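Geranylgeranyl pyrophosphate synthase (Corynebacterium glutamicum, PDB 3LK5) probably catalyses the magnesium-dependent joining of an allylic diphosphate to isopentenyl diphosphate, lengthening isoprenoid chains. Local coordinates at residues Arg26-Gln31 against Ala93-Glu98; Glu98-Cys103 against Arg181-Glu186; Leu260-Asp265 against Thr283-Leu288. All blocks are in the same frame, centred on the assembly; numbering follows the deposited sequence.

How the interactions relate
All three interactions join helices of the all-helical isoprenoid synthase fold, and they follow one another along the chain. Interactions 1 and 2 sit side by side, with centres about 14 Å apart, on successive turns of helix 87-111: its 93-98 turns meet helix 21-43, and its 98-103 turns meet helix 170-199. They share E98 and touch through L97 on M183 and L29 on F99. Helix 87-111 ties an N-terminal helix to the centre and also carries D108, seen to bind magnesium, although this chain holds no metal. Interaction 3 joins helices 236-263 and 284-296, its centre about 25 Å from interaction 2's and 32 Å from interaction 1's, across the chain's centre from the latter.

Interaction 1: residues Arg26-Gln31 against Ala93-Glu98; sequences RDRLTQ and AAASLE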
# COMPACT_ATOMS: atom_id res chain seq x y z
N ARG A 26 -12.24 11.54 -13.82
CA ARG A 26 -11.90 10.50 -14.80
C ARG A 26 -10.85 10.96 -15.79
O ARG A 26 -9.92 10.20 -16.08
CB ARG A 26 -13.15 9.99 -15.54
CG ARG A 26 -12.91 8.74 -16.40
CD ARG A 26 -14.23 8.33 -17.13
NE ARG A 26 -14.12 7.00 -17.76
CZ ARG A 26 -13.50 6.73 -18.92
NH1 ARG A 26 -12.84 7.67 -19.58
NH2 ARG A 26 -13.49 5.47 -19.39
N ASP A 27 -10.94 12.21 -16.28
CA ASP A 27 -9.87 12.77 -17.11
C ASP A 27 -8.50 12.77 -16.42
O ASP A 27 -7.49 12.45 -17.05
CB ASP A 27 -10.14 14.23 -17.52
CG ASP A 27 -11.19 14.36 -18.62
OD1 ASP A 27 -11.41 13.40 -19.37
OD2 ASP A 27 -11.80 15.43 -18.72
N ARG A 28 -8.44 13.25 -15.18
CA ARG A 28 -7.13 13.29 -14.48
C ARG A 28 -6.55 11.87 -14.31
O ARG A 28 -5.34 11.67 -14.48
CB ARG A 28 -7.26 13.97 -13.09
CG ARG A 28 -7.90 15.39 -13.11
CD ARG A 28 -7.29 16.33 -14.19
NE ARG A 28 -5.84 16.50 -14.10
CZ ARG A 28 -5.12 17.17 -15.00
NH1 ARG A 28 -5.73 17.75 -16.05
NH2 ARG A 28 -3.81 17.28 -14.86
N LEU A 29 -7.40 10.92 -13.94
CA LEU A 29 -6.97 9.55 -13.73
C LEU A 29 -6.51 8.95 -15.04
O LEU A 29 -5.52 8.20 -15.06
CB LEU A 29 -8.08 8.67 -13.13
CG LEU A 29 -8.50 9.08 -11.69
CD1 LEU A 29 -9.80 8.36 -11.37
CD2 LEU A 29 -7.32 8.71 -10.68
N THR A 30 -7.22 9.26 -16.13
CA THR A 30 -6.79 8.80 -17.47
C THR A 30 -5.41 9.27 -17.81
O THR A 30 -4.56 8.47 -18.27
CB THR A 30 -7.81 9.23 -18.59
OG1 THR A 30 -9.09 8.70 -18.27
CG2 THR A 30 -7.35 8.68 -19.94
N GLN A 31 -5.15 10.56 -17.60
CA GLN A 31 -3.84 11.10 -17.91
C GLN A 31 -2.72 10.42 -17.11
O GLN A 31 -1.63 10.12 -17.64
CB GLN A 31 -3.82 12.61 -17.68
CG GLN A 31 -4.85 13.28 -18.57
CD GLN A 31 -4.55 14.72 -18.89
OE1 GLN A 31 -5.39 15.41 -19.46
NE2 GLN A 31 -3.35 15.20 -18.52
N ALA A 93 -4.39 16.27 -7.11
CA ALA A 93 -4.43 15.92 -5.67
C ALA A 93 -5.77 15.35 -5.26
O ALA A 93 -5.82 14.33 -4.57
CB ALA A 93 -4.06 17.15 -4.78
N ALA A 94 -6.86 16.02 -5.68
CA ALA A 94 -8.18 15.48 -5.41
C ALA A 94 -8.41 14.09 -5.99
O ALA A 94 -8.94 13.19 -5.30
CB ALA A 94 -9.30 16.50 -5.90
N ALA A 95 -8.00 13.91 -7.24
CA ALA A 95 -8.24 12.67 -7.96
C ALA A 95 -7.43 11.51 -7.40
O ALA A 95 -7.85 10.34 -7.52
CB ALA A 95 -7.91 12.86 -9.48
N SER A 96 -6.28 11.81 -6.79
CA SER A 96 -5.40 10.74 -6.26
C SER A 96 -6.16 9.88 -5.22
O SER A 96 -5.84 8.70 -5.02
CB SER A 96 -4.13 11.33 -5.61
OG SER A 96 -4.47 11.95 -4.37
N LEU A 97 -7.15 10.47 -4.55
CA LEU A 97 -7.99 9.72 -3.62
C LEU A 97 -8.68 8.51 -4.23
O LEU A 97 -8.94 7.53 -3.53
CB LEU A 97 -9.07 10.63 -3.01
CG LEU A 97 -8.48 11.79 -2.21
CD1 LEU A 97 -9.62 12.64 -1.66
CD2 LEU A 97 -7.62 11.29 -1.03
N GLU A 98 -8.96 8.55 -5.54
CA GLU A 98 -9.54 7.37 -6.20
C GLU A 98 -8.60 6.16 -6.19
O GLU A 98 -9.06 5.01 -6.19
CB GLU A 98 -9.89 7.68 -7.66
CG GLU A 98 -11.07 8.64 -7.74
CD GLU A 98 -12.31 8.06 -7.00
OE1 GLU A 98 -12.79 6.94 -7.34
OE2 GLU A 98 -12.76 8.66 -6.03
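L29 meets A95 at a flat group, the peptide carbonyl, with its CD2 methyl 3.6 Å from A95 O. Neither the guanidinium of R28 nor the carboxylate of E98 takes part in the packing between the helices; each reaches its own partner beyond it. R28 touches only through the root of its side chain: its CB packs 3.8 Å from the CB of A95, and bends at chi2 and chi3 then carry the guanidinium off to a salt bridge from NE to D92. E98 behaves in the same way. Its CB lies 3.8 Å from L29 CD1 and its CG 3.9 Å from that same methyl, while OE1 turns away to a salt bridge with R64. With CG of L29 anti to the carbonyl carbon (chi1 -66°) and chi2 near 167°, both methyls face the other helix, CD1 lying across the glutamate stem and CD2 turned to A95 O.

The A95 oxygen that meets L29 CD2 also accepts E98 N at 2.9 Å, a bond spanning three residues rather than four. Just upstream, S96 OG donates to A93 O at 2.7 Å, beside a weak bond from S96 N to the same oxygen. In the partner helix, R26 O is gripped by T30 N and T30 OG1 from opposite faces of its plane.

This is buried packing of the N-terminal helix 21-43 on helix 87-111 of the isoprenoid synthase fold, away from the magnesium sites. The local axes pass 9.2 Å apart, nearly perpendicular at -79°, with A95 opposite R28. Helix 45-59 covers L29 through V58 and L59. M162 of helix 144-164 packs on R28, A95 and S96, helix 65-78 packs on A94, L97 and E98, and W180 of helix 170-199 packs on S96 and L97.

Interaction 2: residues Glu98-Cys103 against Arg181-Glu186; sequences EFIQAC and RGMRTE
I100 and selenomethionine M183 reach toward each other tip to tip, and their torsions explain how. In I100, CG1 stands anti to the carbonyl carbon and the chain then runs out straight (chi2 -177°), which projects CD1 at the other helix. M183 starts anti to its own backbone nitrogen, stays extended through chi2, and bends only at the selenium (chi3 66°), which swings CE over to the isoleucine. CD1 of I100 and CE of M183 come within 3.3 Å, tighter than normal van der Waals contact, so the exact position of one of these methyls may be doubtful.

The same CD1 also meets the aliphatic part of R184, 4.0 Å from CG and 4.1 Å from CD, the arginine stem running across the isoleucine tip. Bends at chi2 and chi3 then carry the guanidinium onward. NE forms a salt bridge with E160 of the same chain; NH1 donates a hydrogen bond to W180 O of the same chain and forms a salt bridge with D161 of the second subunit. The stem thus packs on the apolar core while the head reaches the dimer interface.

Each helix carries a residue seen to bind magnesium, D108 on helix 87-111 and D194 on helix 170-199, though this chain holds no metal. The I100 side chain lies about 10 Å from that of D108. Helix 144-164 closes in through A159 on I100, helix 205-231 adds Y219 on I100 and R223 on M183, and helix 170-199 faces the second subunit, where R181 pairs with D165 and T185 with W158 of that chain.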
# COMPACT_ATOMS: atom_id res chain seq x y z
N GLU A 98 -8.96 8.55 -5.54
CA GLU A 98 -9.54 7.37 -6.20
C GLU A 98 -8.60 6.16 -6.19
O GLU A 98 -9.06 5.01 -6.19
CB GLU A 98 -9.89 7.68 -7.66
CG GLU A 98 -11.07 8.64 -7.74
CD GLU A 98 -12.31 8.06 -7.00
OE1 GLU A 98 -12.79 6.94 -7.34
OE2 GLU A 98 -12.76 8.66 -6.03
N PHE A 99 -7.29 6.41 -6.21
CA PHE A 99 -6.36 5.26 -6.10
C PHE A 99 -6.35 4.64 -4.71
O PHE A 99 -6.20 3.42 -4.57
CB PHE A 99 -4.96 5.66 -6.55
CG PHE A 99 -4.77 5.66 -8.02
CD1 PHE A 99 -4.91 4.47 -8.75
CD2 PHE A 99 -4.40 6.81 -8.68
CE1 PHE A 99 -4.69 4.45 -10.13
CE2 PHE A 99 -4.18 6.80 -10.05
CZ PHE A 99 -4.33 5.60 -10.77
N ILE A 100 -6.49 5.46 -3.68
CA ILE A 100 -6.62 4.93 -2.32
C ILE A 100 -7.87 4.08 -2.29
O ILE A 100 -7.84 2.94 -1.79
CB ILE A 100 -6.72 6.03 -1.26
CG1 ILE A 100 -5.46 6.89 -1.32
CG2 ILE A 100 -6.86 5.39 0.17
CD1 ILE A 100 -5.42 7.98 -0.23
N GLN A 101 -8.96 4.62 -2.84
CA GLN A 101 -10.22 3.86 -2.81
C GLN A 101 -10.14 2.58 -3.63
O GLN A 101 -10.77 1.57 -3.26
CB GLN A 101 -11.37 4.76 -3.30
CG GLN A 101 -12.72 4.06 -3.48
CD GLN A 101 -13.40 3.66 -2.18
OE1 GLN A 101 -12.82 3.67 -1.07
NE2 GLN A 101 -14.68 3.30 -2.31
N ALA A 102 -9.44 2.62 -4.77
CA ALA A 102 -9.28 1.42 -5.57
C ALA A 102 -8.59 0.34 -4.73
O ALA A 102 -9.02 -0.82 -4.73
CB ALA A 102 -8.50 1.68 -6.83
N CYS A 103 -7.51 0.71 -4.02
CA CYS A 103 -6.82 -0.27 -3.16
C CYS A 103 -7.77 -0.81 -2.10
O CYS A 103 -7.82 -2.01 -1.86
CB CYS A 103 -5.59 0.34 -2.47
SG CYS A 103 -4.68 -0.88 -1.42
N ARG A 181 -1.76 12.26 6.20
CA ARG A 181 -1.26 11.29 7.21
C ARG A 181 -2.47 10.74 8.02
O ARG A 181 -2.61 9.52 8.18
CB ARG A 181 -0.26 11.97 8.16
CG ARG A 181 0.37 11.04 9.25
CD ARG A 181 0.97 11.90 10.43
NE ARG A 181 1.84 12.93 9.87
CZ ARG A 181 1.64 14.24 10.02
NH1 ARG A 181 0.65 14.71 10.80
NH2 ARG A 181 2.46 15.05 9.44
N GLY A 182 -3.34 11.65 8.47
CA GLY A 182 -4.54 11.23 9.28
C GLY A 182 -5.41 10.25 8.50
O GLY A 182 -5.69 9.15 8.97
N MSE A 183 -5.78 10.62 7.27
CA MSE A 183 -6.71 9.85 6.49
C MSE A 183 -6.27 8.40 6.29
O MSE A 183 -7.07 7.48 6.45
CB MSE A 183 -6.87 10.47 5.10
CG MSE A 183 -7.80 9.69 4.24
SE MSE A 183 -7.91 10.63 2.49
CE MSE A 183 -6.06 10.36 1.92
N ARG A 184 -5.01 8.19 5.93
CA ARG A 184 -4.55 6.83 5.55
C ARG A 184 -4.40 5.95 6.78
O ARG A 184 -4.73 4.77 6.75
CB ARG A 184 -3.25 6.90 4.69
CG ARG A 184 -3.62 7.36 3.25
CD ARG A 184 -2.60 8.37 2.66
NE ARG A 184 -1.22 7.83 2.63
CZ ARG A 184 -0.25 8.11 3.50
NH1 ARG A 184 -0.47 8.90 4.57
NH2 ARG A 184 0.98 7.62 3.28
N THR A 185 -3.94 6.51 7.89
CA THR A 185 -3.86 5.69 9.11
C THR A 185 -5.28 5.37 9.60
O THR A 185 -5.57 4.25 10.04
CB THR A 185 -3.00 6.37 10.16
OG1 THR A 185 -1.63 6.30 9.72
CG2 THR A 185 -3.12 5.64 11.54
N GLU A 186 -6.16 6.38 9.53
CA GLU A 186 -7.54 6.22 10.04
C GLU A 186 -8.33 5.17 9.26
O GLU A 186 -9.01 4.32 9.86
CB GLU A 186 -8.25 7.59 10.07
CG GLU A 186 -7.76 8.46 11.24
CD GLU A 186 -7.97 9.98 11.06
OE1 GLU A 186 -8.50 10.46 10.03
OE2 GLU A 186 -7.49 10.72 11.94

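Interaction 3: residues Leu260-Asp265 against Thr283-Leu288; sequences LGVFGD and TVLLAL
V262 and F263 pack on L285 where the C-terminal end of helix 236-263 meets the start of helix 284-296, a junction within the all-helical isoprenoid synthase fold. The cross-contact is purely apolar and centres on one methyl. L285, with CG anti to its backbone nitrogen (chi1 176°), reaches out tip to tip with V262, placing CD2 3.9 Å from V262 CG2. That same CD2 lies 4.1 Å from F263 CE2, the ring meeting the leucine methyl at a slant.

Within the first segment, V262 CG1 sits 3.7 Å above the plane of the F263 ring, over its centre. The valine therefore gives one methyl to the leucine and the other to the phenylalanine. Helix 314-326 borders the contact, with T321 against V262 and F263 and I324 against L285.

Backbone and capping bonds shape the helix ends. G264 N still bonds L260 O as the first helix stops, and D265 OD2 caps the short helix 266-269 through A267 N. At the second segment T283 is the N-cap, its OG1 accepting L286 N at 2.9 Å with an N-H...OG1 angle of 162°.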
# COMPACT_ATOMS: atom_id res chain seq x y z
N LEU A 260 -29.58 0.82 3.60
CA LEU A 260 -29.71 0.37 2.21
C LEU A 260 -29.21 -1.06 2.00
O LEU A 260 -29.78 -1.79 1.19
CB LEU A 260 -29.00 1.31 1.21
CG LEU A 260 -29.63 2.69 0.99
CD1 LEU A 260 -28.63 3.59 0.22
CD2 LEU A 260 -31.04 2.64 0.30
N GLY A 261 -28.16 -1.46 2.71
CA GLY A 261 -27.59 -2.81 2.56
C GLY A 261 -28.51 -3.91 3.08
O GLY A 261 -28.32 -5.10 2.79
N VAL A 262 -29.54 -3.51 3.82
CA VAL A 262 -30.54 -4.47 4.30
C VAL A 262 -31.89 -4.23 3.59
O VAL A 262 -32.53 -5.16 3.07
CB VAL A 262 -30.65 -4.35 5.84
CG1 VAL A 262 -31.84 -5.14 6.38
CG2 VAL A 262 -29.35 -4.88 6.46
N PHE A 263 -32.33 -2.96 3.55
CA PHE A 263 -33.68 -2.66 3.11
C PHE A 263 -33.77 -2.06 1.72
O PHE A 263 -34.85 -1.79 1.23
CB PHE A 263 -34.37 -1.71 4.10
CG PHE A 263 -34.49 -2.26 5.48
CD1 PHE A 263 -35.41 -3.28 5.74
CD2 PHE A 263 -33.72 -1.75 6.51
CE1 PHE A 263 -35.54 -3.79 7.03
CE2 PHE A 263 -33.84 -2.23 7.81
CZ PHE A 263 -34.77 -3.29 8.06
N GLY A 264 -32.62 -1.85 1.07
CA GLY A 264 -32.69 -1.20 -0.23
C GLY A 264 -32.80 -2.15 -1.40
O GLY A 264 -32.27 -3.27 -1.37
N ASP A 265 -33.45 -1.67 -2.45
CA ASP A 265 -33.59 -2.37 -3.74
C ASP A 265 -32.24 -2.46 -4.47
O ASP A 265 -31.46 -1.50 -4.42
CB ASP A 265 -34.59 -1.64 -4.61
CG ASP A 265 -35.10 -2.48 -5.75
OD1 ASP A 265 -36.15 -3.13 -5.56
OD2 ASP A 265 -34.44 -2.51 -6.82
N THR A 283 -22.90 -3.95 11.81
CA THR A 283 -23.39 -2.59 11.76
C THR A 283 -23.96 -2.10 13.09
O THR A 283 -24.26 -2.90 14.02
CB THR A 283 -24.47 -2.49 10.65
OG1 THR A 283 -25.54 -3.41 10.93
CG2 THR A 283 -23.87 -2.86 9.28
N VAL A 284 -24.14 -0.79 13.19
CA VAL A 284 -24.90 -0.22 14.28
C VAL A 284 -26.36 -0.75 14.26
O VAL A 284 -26.91 -1.06 15.32
CB VAL A 284 -24.90 1.32 14.23
CG1 VAL A 284 -25.98 1.92 15.14
CG2 VAL A 284 -23.47 1.85 14.62
N LEU A 285 -26.95 -0.85 13.06
CA LEU A 285 -28.29 -1.45 12.89
C LEU A 285 -28.36 -2.85 13.55
O LEU A 285 -29.26 -3.14 14.37
CB LEU A 285 -28.65 -1.58 11.40
CG LEU A 285 -29.97 -2.27 11.01
CD1 LEU A 285 -31.19 -1.53 11.55
CD2 LEU A 285 -30.12 -2.54 9.51
N LEU A 286 -27.42 -3.72 13.17
CA LEU A 286 -27.40 -5.08 13.72
C LEU A 286 -27.17 -5.11 15.23
O LEU A 286 -27.84 -5.88 15.94
CB LEU A 286 -26.38 -5.98 12.98
CG LEU A 286 -26.26 -7.43 13.47
CD1 LEU A 286 -27.61 -8.22 13.38
CD2 LEU A 286 -25.10 -8.16 12.76
N ALA A 287 -26.26 -4.28 15.74
CA ALA A 287 -26.00 -4.26 17.18
C ALA A 287 -27.23 -3.83 17.98
O ALA A 287 -27.59 -4.47 18.99
CB ALA A 287 -24.80 -3.37 17.51
N LEU A 288 -27.88 -2.77 17.53
CA LEU A 288 -29.11 -2.30 18.12
C LEU A 288 -30.25 -3.32 17.96
O LEU A 288 -31.05 -3.50 18.90
CB LEU A 288 -29.51 -0.93 17.56
CG LEU A 288 -28.63 0.30 17.87
CD1 LEU A 288 -29.06 1.49 16.98
CD2 LEU A 288 -28.71 0.69 19.35